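Local coordinates for protein RE68036p (Drosophila melanogaster, PDB 1SQH) that is of unknown function but probably transfers acyl groups, perhaps to glycine, as a member of the acetyltransferase superfamily, at residues A[47-51]-A[52-56]; A[204-208]-A[209-213]; A[104-107]-A[108-112]. All blocks are in the same frame, centred on the assembly; numbering follows the deposited sequence.

Interaction 1 of 3, residues A[47-51]-A[52-56]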
loop_
_atom_site.group_PDB
_atom_site.type_symbol
_atom_site.label_atom_id
_atom_site.label_comp_id
_atom_site.label_asym_id
_atom_site.label_seq_id
_atom_site.Cartn_x
_atom_site.Cartn_y
_atom_site.Cartn_z
ATOM N N ARG A 47 -8.374 -13.792 -3.877
ATOM C CA ARG A 47 -8.627 -14.775 -4.925
ATOM C C ARG A 47 -7.416 -15.695 -5.131
ATOM O O ARG A 47 -7.548 -16.921 -5.111
ATOM C CB ARG A 47 -8.940 -14.055 -6.233
ATOM C CG ARG A 47 -9.459 -14.940 -7.350
ATOM C CD ARG A 47 -10.943 -15.200 -7.180
ATOM N NE ARG A 47 -11.514 -15.843 -8.359
ATOM C CZ ARG A 47 -12.794 -16.175 -8.479
ATOM N NH1 ARG A 47 -13.228 -16.758 -9.591
ATOM N NH2 ARG A 47 -13.641 -15.923 -7.486
ATOM N N GLN A 48 -6.238 -15.098 -5.318
ATOM C CA GLN A 48 -5.009 -15.862 -5.540
ATOM C C GLN A 48 -4.670 -16.796 -4.375
ATOM O O GLN A 48 -4.517 -18.000 -4.557
ATOM C CB GLN A 48 -3.830 -14.914 -5.763
ATOM C CG GLN A 48 -4.019 -13.869 -6.850
ATOM C CD GLN A 48 -2.870 -12.871 -6.875
ATOM O OE1 GLN A 48 -1.709 -13.248 -7.052
ATOM N NE2 GLN A 48 -3.189 -11.595 -6.690
ATOM N N LEU A 49 -4.535 -16.225 -3.183
ATOM C CA LEU A 49 -4.213 -16.994 -1.989
ATOM C C LEU A 49 -5.198 -18.138 -1.790
ATOM O O LEU A 49 -4.853 -19.176 -1.211
ATOM C CB LEU A 49 -4.227 -16.086 -0.756
ATOM C CG LEU A 49 -3.186 -14.963 -0.742
ATOM C CD1 LEU A 49 -3.340 -14.128 0.509
ATOM C CD2 LEU A 49 -1.799 -15.566 -0.820
ATOM N N SER A 50 -6.425 -17.936 -2.267
ATOM C CA SER A 50 -7.467 -18.949 -2.168
ATOM C C SER A 50 -7.110 -20.120 -3.088
ATOM O O SER A 50 -6.986 -21.264 -2.637
ATOM C CB SER A 50 -8.814 -18.355 -2.583
ATOM O OG SER A 50 -9.829 -19.342 -2.562
ATOM N N GLU A 51 -6.942 -19.822 -4.375
ATOM C CA GLU A 51 -6.594 -20.842 -5.354
ATOM C C GLU A 51 -5.290 -21.537 -4.988
ATOM O O GLU A 51 -5.047 -22.673 -5.399
ATOM C CB GLU A 51 -6.466 -20.221 -6.742
ATOM C CG GLU A 51 -7.729 -19.535 -7.221
ATOM C CD GLU A 51 -7.637 -19.084 -8.665
ATOM O OE1 GLU A 51 -6.615 -18.463 -9.026
ATOM O OE2 GLU A 51 -8.590 -19.343 -9.436
ATOM N N ALA A 52 -4.449 -20.849 -4.221
ATOM C CA ALA A 52 -3.168 -21.402 -3.788
ATOM C C ALA A 52 -3.384 -22.223 -2.520
ATOM O O ALA A 52 -2.434 -22.556 -1.813
ATOM C CB ALA A 52 -2.172 -20.272 -3.516
ATOM N N GLN A 53 -4.648 -22.543 -2.254
ATOM C CA GLN A 53 -5.052 -23.320 -1.083
ATOM C C GLN A 53 -4.253 -23.017 0.177
ATOM O O GLN A 53 -3.771 -23.924 0.850
ATOM C CB GLN A 53 -4.996 -24.826 -1.388
ATOM C CG GLN A 53 -3.853 -25.254 -2.296
ATOM C CD GLN A 53 -4.156 -25.024 -3.769
ATOM O OE1 GLN A 53 -3.268 -24.678 -4.553
ATOM N NE2 GLN A 53 -5.411 -25.231 -4.155
ATOM N N ILE A 54 -4.132 -21.733 0.498
ATOM C CA ILE A 54 -3.406 -21.296 1.684
ATOM C C ILE A 54 -4.399 -20.922 2.789
ATOM O O ILE A 54 -5.143 -19.948 2.674
ATOM C CB ILE A 54 -2.505 -20.067 1.375
ATOM C CG1 ILE A 54 -1.481 -20.433 0.299
ATOM C CG2 ILE A 54 -1.790 -19.600 2.645
ATOM C CD1 ILE A 54 -0.569 -19.303 -0.076
ATOM N N PRO A 55 -4.417 -21.690 3.884
ATOM C CA PRO A 55 -5.353 -21.364 4.964
ATOM C C PRO A 55 -5.263 -19.905 5.428
ATOM O O PRO A 55 -4.170 -19.356 5.608
ATOM C CB PRO A 55 -4.965 -22.355 6.066
ATOM C CG PRO A 55 -3.504 -22.587 5.826
ATOM C CD PRO A 55 -3.455 -22.720 4.315
ATOM N N ARG A 56 -6.419 -19.276 5.610
ATOM C CA ARG A 56 -6.440 -17.900 6.074
ATOM C C ARG A 56 -5.773 -17.882 7.443
ATOM O O ARG A 56 -5.696 -18.909 8.121
ATOM C CB ARG A 56 -7.879 -17.390 6.184
ATOM C CG ARG A 56 -8.649 -17.449 4.874
ATOM C CD ARG A 56 -9.995 -16.783 5.004
ATOM N NE ARG A 56 -10.621 -16.602 3.702
ATOM C CZ ARG A 56 -11.626 -15.766 3.455
ATOM N NH1 ARG A 56 -12.137 -15.016 4.425
ATOM N NH2 ARG A 56 -12.116 -15.677 2.224
#

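Interaction 2 of 3, residues A[204-208]-A[209-213]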
loop_
_atom_site.group_PDB
_atom_site.type_symbol
_atom_site.label_atom_id
_atom_site.label_comp_id
_atom_site.label_asym_id
_atom_site.label_seq_id
_atom_site.Cartn_x
_atom_site.Cartn_y
_atom_site.Cartn_z
ATOM N N ALA A 204 6.342 -12.834 0.792
ATOM C CA ALA A 204 5.000 -13.100 0.279
ATOM C C ALA A 204 4.794 -12.304 -1.022
ATOM O O ALA A 204 4.227 -12.818 -2.000
ATOM C CB ALA A 204 3.945 -12.704 1.316
ATOM N N LEU A 205 5.267 -11.056 -1.024
ATOM C CA LEU A 205 5.158 -10.181 -2.189
ATOM C C LEU A 205 5.931 -10.675 -3.415
ATOM O O LEU A 205 5.469 -10.532 -4.549
ATOM C CB LEU A 205 5.623 -8.765 -1.833
ATOM C CG LEU A 205 4.627 -7.889 -1.067
ATOM C CD1 LEU A 205 5.277 -6.573 -0.653
ATOM C CD2 LEU A 205 3.421 -7.631 -1.959
ATOM N N VAL A 206 7.116 -11.239 -3.208
ATOM C CA VAL A 206 7.871 -11.725 -4.353
ATOM C C VAL A 206 7.134 -12.931 -4.911
ATOM O O VAL A 206 7.236 -13.240 -6.092
ATOM C CB VAL A 206 9.319 -12.128 -3.969
ATOM C CG1 VAL A 206 9.296 -13.151 -2.865
ATOM C CG2 VAL A 206 10.046 -12.693 -5.190
ATOM N N ARG A 207 6.357 -13.589 -4.060
ATOM C CA ARG A 207 5.621 -14.769 -4.491
ATOM C C ARG A 207 4.313 -14.482 -5.228
ATOM O O ARG A 207 4.071 -15.029 -6.313
ATOM C CB ARG A 207 5.325 -15.682 -3.294
ATOM C CG ARG A 207 4.578 -16.948 -3.683
ATOM C CD ARG A 207 4.281 -17.846 -2.498
ATOM N NE ARG A 207 3.518 -19.017 -2.928
ATOM C CZ ARG A 207 3.003 -19.927 -2.106
ATOM N NH1 ARG A 207 3.164 -19.807 -0.795
ATOM N NH2 ARG A 207 2.332 -20.958 -2.599
ATOM N N PHE A 208 3.479 -13.623 -4.642
ATOM C CA PHE A 208 2.175 -13.301 -5.219
ATOM C C PHE A 208 2.023 -11.993 -5.984
ATOM O O PHE A 208 1.005 -11.781 -6.658
ATOM C CB PHE A 208 1.130 -13.383 -4.119
ATOM C CG PHE A 208 0.877 -14.778 -3.662
ATOM C CD1 PHE A 208 0.198 -15.672 -4.487
ATOM C CD2 PHE A 208 1.367 -15.229 -2.443
ATOM C CE1 PHE A 208 0.008 -16.997 -4.100
ATOM C CE2 PHE A 208 1.183 -16.554 -2.050
ATOM C CZ PHE A 208 0.504 -17.436 -2.883
ATOM N N ASN A 209 3.017 -11.117 -5.889
ATOM C CA ASN A 209 2.969 -9.837 -6.592
ATOM C C ASN A 209 4.058 -9.790 -7.657
ATOM O O ASN A 209 4.962 -10.635 -7.673
ATOM C CB ASN A 209 3.170 -8.686 -5.592
ATOM C CG ASN A 209 1.913 -7.837 -5.404
ATOM O OD1 ASN A 209 0.795 -8.286 -5.678
ATOM N ND2 ASN A 209 2.095 -6.611 -4.929
ATOM N N LYS A 210 3.978 -8.815 -8.557
ATOM C CA LYS A 210 5.024 -8.676 -9.569
ATOM C C LYS A 210 6.191 -7.920 -8.925
ATOM O O LYS A 210 6.001 -7.163 -7.969
ATOM C CB LYS A 210 4.519 -7.900 -10.795
ATOM C CG LYS A 210 3.481 -8.647 -11.624
ATOM C CD LYS A 210 3.076 -7.837 -12.851
ATOM C CE LYS A 210 1.871 -8.443 -13.579
ATOM N NZ LYS A 210 2.188 -9.668 -14.359
ATOM N N SER A 211 7.396 -8.155 -9.437
ATOM C CA SER A 211 8.596 -7.495 -8.935
ATOM C C SER A 211 9.649 -7.463 -10.043
ATOM O O SER A 211 9.534 -8.181 -11.038
ATOM C CB SER A 211 9.143 -8.241 -7.722
ATOM O OG SER A 211 9.557 -9.543 -8.085
ATOM N N LEU A 212 10.659 -6.613 -9.883
ATOM C CA LEU A 212 11.724 -6.514 -10.873
ATOM C C LEU A 212 13.050 -6.186 -10.216
ATOM O O LEU A 212 13.130 -5.312 -9.356
ATOM C CB LEU A 212 11.396 -5.446 -11.921
ATOM C CG LEU A 212 10.404 -5.796 -13.033
ATOM C CD1 LEU A 212 10.318 -4.645 -14.040
ATOM C CD2 LEU A 212 10.858 -7.057 -13.746
ATOM N N GLY A 213 14.091 -6.898 -10.623
ATOM C CA GLY A 213 15.400 -6.650 -10.060
ATOM C C GLY A 213 16.439 -6.449 -11.143
ATOM O O GLY A 213 16.318 -6.992 -12.247
HETATM O O HOH W 1 7.387 -11.196 -7.650
HETATM O O HOH W 2 -1.111 -9.961 -6.971
#

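Interaction 3 of 3, residues A[104-107]-A[108-112]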
loop_
_atom_site.group_PDB
_atom_site.type_symbol
_atom_site.label_atom_id
_atom_site.label_comp_id
_atom_site.label_asym_id
_atom_site.label_seq_id
_atom_site.Cartn_x
_atom_site.Cartn_y
_atom_site.Cartn_z
ATOM N N ALA A 104 -19.798 11.618 11.073
ATOM C CA ALA A 104 -20.140 11.120 12.403
ATOM C C ALA A 104 -20.029 9.594 12.517
ATOM O O ALA A 104 -19.359 9.065 13.418
ATOM C CB ALA A 104 -21.549 11.570 12.763
ATOM N N GLU A 105 -20.683 8.893 11.595
ATOM C CA GLU A 105 -20.680 7.437 11.586
ATOM C C GLU A 105 -19.278 6.854 11.706
ATOM O O GLU A 105 -19.050 5.920 12.471
ATOM C CB GLU A 105 -21.344 6.924 10.309
ATOM C CG GLU A 105 -21.395 5.413 10.196
ATOM C CD GLU A 105 -22.285 4.958 9.061
ATOM O OE1 GLU A 105 -23.524 5.020 9.226
ATOM O OE2 GLU A 105 -21.753 4.550 8.004
ATOM N N LEU A 106 -18.341 7.413 10.948
ATOM C CA LEU A 106 -16.965 6.940 10.974
ATOM C C LEU A 106 -16.325 7.119 12.351
ATOM O O LEU A 106 -15.820 6.160 12.934
ATOM C CB LEU A 106 -16.126 7.678 9.928
ATOM C CG LEU A 106 -14.602 7.478 10.003
ATOM C CD1 LEU A 106 -14.254 6.026 9.734
ATOM C CD2 LEU A 106 -13.913 8.389 8.996
ATOM N N TRP A 107 -16.348 8.344 12.866
ATOM C CA TRP A 107 -15.744 8.623 14.157
ATOM C C TRP A 107 -16.427 7.881 15.287
ATOM O O TRP A 107 -15.813 7.606 16.323
ATOM C CB TRP A 107 -15.734 10.125 14.421
ATOM C CG TRP A 107 -14.760 10.822 13.536
ATOM C CD1 TRP A 107 -15.041 11.675 12.512
ATOM C CD2 TRP A 107 -13.336 10.672 13.560
ATOM N NE1 TRP A 107 -13.874 12.067 11.889
ATOM C CE2 TRP A 107 -12.814 11.466 12.515
ATOM C CE3 TRP A 107 -12.448 9.940 14.364
ATOM C CZ2 TRP A 107 -11.435 11.549 12.254
ATOM C CZ3 TRP A 107 -11.076 10.021 14.101
ATOM C CH2 TRP A 107 -10.588 10.819 13.056
ATOM N N GLU A 108 -17.696 7.551 15.094
ATOM C CA GLU A 108 -18.408 6.792 16.107
ATOM C C GLU A 108 -17.676 5.449 16.152
ATOM O O GLU A 108 -17.395 4.903 17.224
ATOM C CB GLU A 108 -19.863 6.603 15.687
ATOM C CG GLU A 108 -20.787 6.149 16.788
ATOM C CD GLU A 108 -22.239 6.346 16.408
ATOM O OE1 GLU A 108 -22.614 7.498 16.101
ATOM O OE2 GLU A 108 -23.003 5.355 16.412
ATOM N N CYS A 109 -17.343 4.939 14.967
ATOM C CA CYS A 109 -16.626 3.680 14.839
ATOM C C CYS A 109 -15.232 3.737 15.457
ATOM O O CYS A 109 -14.887 2.922 16.315
ATOM C CB CYS A 109 -16.474 3.295 13.364
ATOM S SG CYS A 109 -17.939 2.580 12.592
ATOM N N LEU A 110 -14.432 4.699 15.013
ATOM C CA LEU A 110 -13.062 4.817 15.497
ATOM C C LEU A 110 -12.940 5.087 16.990
ATOM O O LEU A 110 -12.013 4.603 17.627
ATOM C CB LEU A 110 -12.310 5.899 14.705
ATOM C CG LEU A 110 -12.076 5.689 13.198
ATOM C CD1 LEU A 110 -11.222 6.838 12.674
ATOM C CD2 LEU A 110 -11.374 4.360 12.927
ATOM N N GLU A 111 -13.881 5.844 17.545
ATOM C CA GLU A 111 -13.850 6.185 18.963
ATOM C C GLU A 111 -14.422 5.102 19.885
ATOM O O GLU A 111 -13.911 4.884 20.983
ATOM C CB GLU A 111 -14.595 7.504 19.189
ATOM C CG GLU A 111 -14.046 8.663 18.376
ATOM C CD GLU A 111 -14.908 9.914 18.469
ATOM O OE1 GLU A 111 -16.151 9.773 18.455
ATOM O OE2 GLU A 111 -14.346 11.032 18.536
ATOM N N GLN A 112 -15.466 4.409 19.438
ATOM C CA GLN A 112 -16.096 3.382 20.264
ATOM C C GLN A 112 -15.526 1.979 20.170
ATOM O O GLN A 112 -15.845 1.127 21.002
ATOM C CB GLN A 112 -17.596 3.310 19.969
ATOM C CG GLN A 112 -18.404 4.443 20.579
ATOM C CD GLN A 112 -19.879 4.317 20.267
ATOM O OE1 GLN A 112 -20.477 3.264 20.475
ATOM N NE2 GLN A 112 -20.474 5.394 19.765
#

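Interaction 1 of 3, residues A[47-51]-A[52-56]
Leu49 and Ile54 meet at the end of helix 34-51, where the chain folds back in a Schellman motif. Methyl CD2 of Leu49 lies 4.0 Å from CD1 of Ile54, the two branches crossing obliquely. Such an apolar contact across the turn commonly accompanies the Schellman hydrogen bonds. Ile54 is brought there by its backbone: its N-H bonds to Leu49 O at 3.2 Å, nearly straight on (N-H...O 161°). Inside this loop Gln53 N donates to Ser50 O at 2.7 Å, but from above the carbonyl plane and with a more bent N-H...O line. One step earlier, Ala52 N still makes a helical bond to Gln48 O (2.9 Å), and CB of Ala52 sits 3.4 Å from that same Gln48 O. The reversal passes through Gln53, the C-prime residue, whose positive phi (37°) the motif calls for. In Ile54, CG1 sits anti to the carbonyl carbon (chi1 -60°), which lets CD1 reach Leu49. Beyond the motif, Arg56 forms a salt bridge with Asp15. Leu49 also rests on Leu64 and Arg65 of the loop leading to strand 67-71, while helix 199-208 packs against Leu49 and Ile54 together.

Interaction 2 of 3, residues A[204-208]-A[209-213]
Asn209 meets Leu205 just as the chain leaves helix 199-208, and its side chain runs alongside that of the leucine, pointing the same way. At its root, CB lies 3.1 Å from Leu205 O, a close approach that goes with the backbone bond from Asn209 N to the same Leu205 O (2.9 Å, the donor tilted 32° from the carbonyl plane). Next, CG comes 3.8 Å from CD2 of Leu205. The amide then divides its work. ND2 brushes Leu205 CD2 at 3.4 Å, and its protons are used elsewhere, on Asn229 O and more weakly on Gln228 O. OD1 accepts from Trp45 NE1 and from a water at 2.8 Å; that water also donates to Phe208 O. Held from so many sides, the side chain keeps an unusual chi1 of -112°, away from any staggered position. With an alanine in its place, Trp45 NE1 and Asn229 O would each probably lose the partner that the amide gives them, and the helix end its polar tie to helix 34-51.

On the other side of the backbone a second water donates to Val206 O (2.6 Å) and to Asn209 O, and accepts from Ser211 OG at 2.8 Å, joining the last helical turn to the start of strand 211-216. Ser211 OG in turn accepts from Leu179 N. On the helix itself, Phe208 CZ lies 3.4 Å above the guanidinium plane of Arg207, offset toward its rim.

The helix-to-strand turn is thus set by polar bonds among largely buried atoms, with an amide and a water each serving several groups. One amide uses both ends to tie this turn to helix 34-51 and to the segment after strand 222-228, while Leu205 lends it an apolar flank.

Interaction 3 of 3, residues A[104-107]-A[108-112]
The indole of Trp107 meets Leu110 obliquely: CD1 of the leucine approaches the six-membered ring, 3.5 Å from CZ3, and CE3 of the ring is close behind. Arg134, on helix 129-141, makes a cation-pi contact with the same indole, and Val135 touches it as well. The extended chain of Glu111 runs past the carbonyl of Trp107, its CG 2.9 Å from Trp107 O. OE1 of Glu111 stands 3.1 Å from that Trp107 O, a meeting of two acceptors, while OE2 forms a salt bridge with Arg134. One arginine therefore serves both the ring and the acid.

Leu110 is shared between two neighbours of the previous turn. With CG anti to the carbonyl carbon (chi1 -64°), it sends CD1 to the tryptophan and offers CG to CD1 of Leu106 at 4.1 Å. Leu106 reaches it by an extended first torsion and a bend at chi2 (64°). Phe95 of strand 91-96 touches both leucines.

Beneath the side chains run regular alpha-helical bonds: Glu108 N to Ala104 O (2.8 Å), Cys109 N to Glu105 O (3.2 Å), Leu110 N to Leu106 O, and Glu111 N to Trp107 O. The helix belongs to the beta-alpha-beta unit of strands 91-96 and 123-128. Two further acids reach off it: Glu105 OE2 to Thr81 OG1, and Glu108 OE2 to His71 NE2.

Chemically the helix is two-sided. Leu106 and Leu110 form an apolar side against strand 91-96 and helix 129-141. Glu105, Glu108 and Glu111 each have a polar partner from elsewhere in the chain, and the salt bridge from Arg134 to OE2 of Glu111 probably compensates in part for the repulsion between OE1 and the Trp107 carbonyl oxygen.

Interactions 1 and 2 are helix endings that lie against each other, their centres about 16 Å apart. The ring of Phe208, from interaction 2, reaches against the side chains of interaction 1: CE2 comes 3.4 Å from Leu49 CD2, and CZ 3.5 Å from Ile54 CD1. In sequence more than 140 residues separate them, and the contact joins helix 34-51 and the loop after it to helix 199-208. Interaction 3 stands apart, its centre about 33 Å from that of interaction 1 and about 36 Å from that of interaction 2, on the opposite side of the chain's centre from 204-213. None of the three includes a known catalytic or ligand-binding residue, and their geometry reads as structural packing.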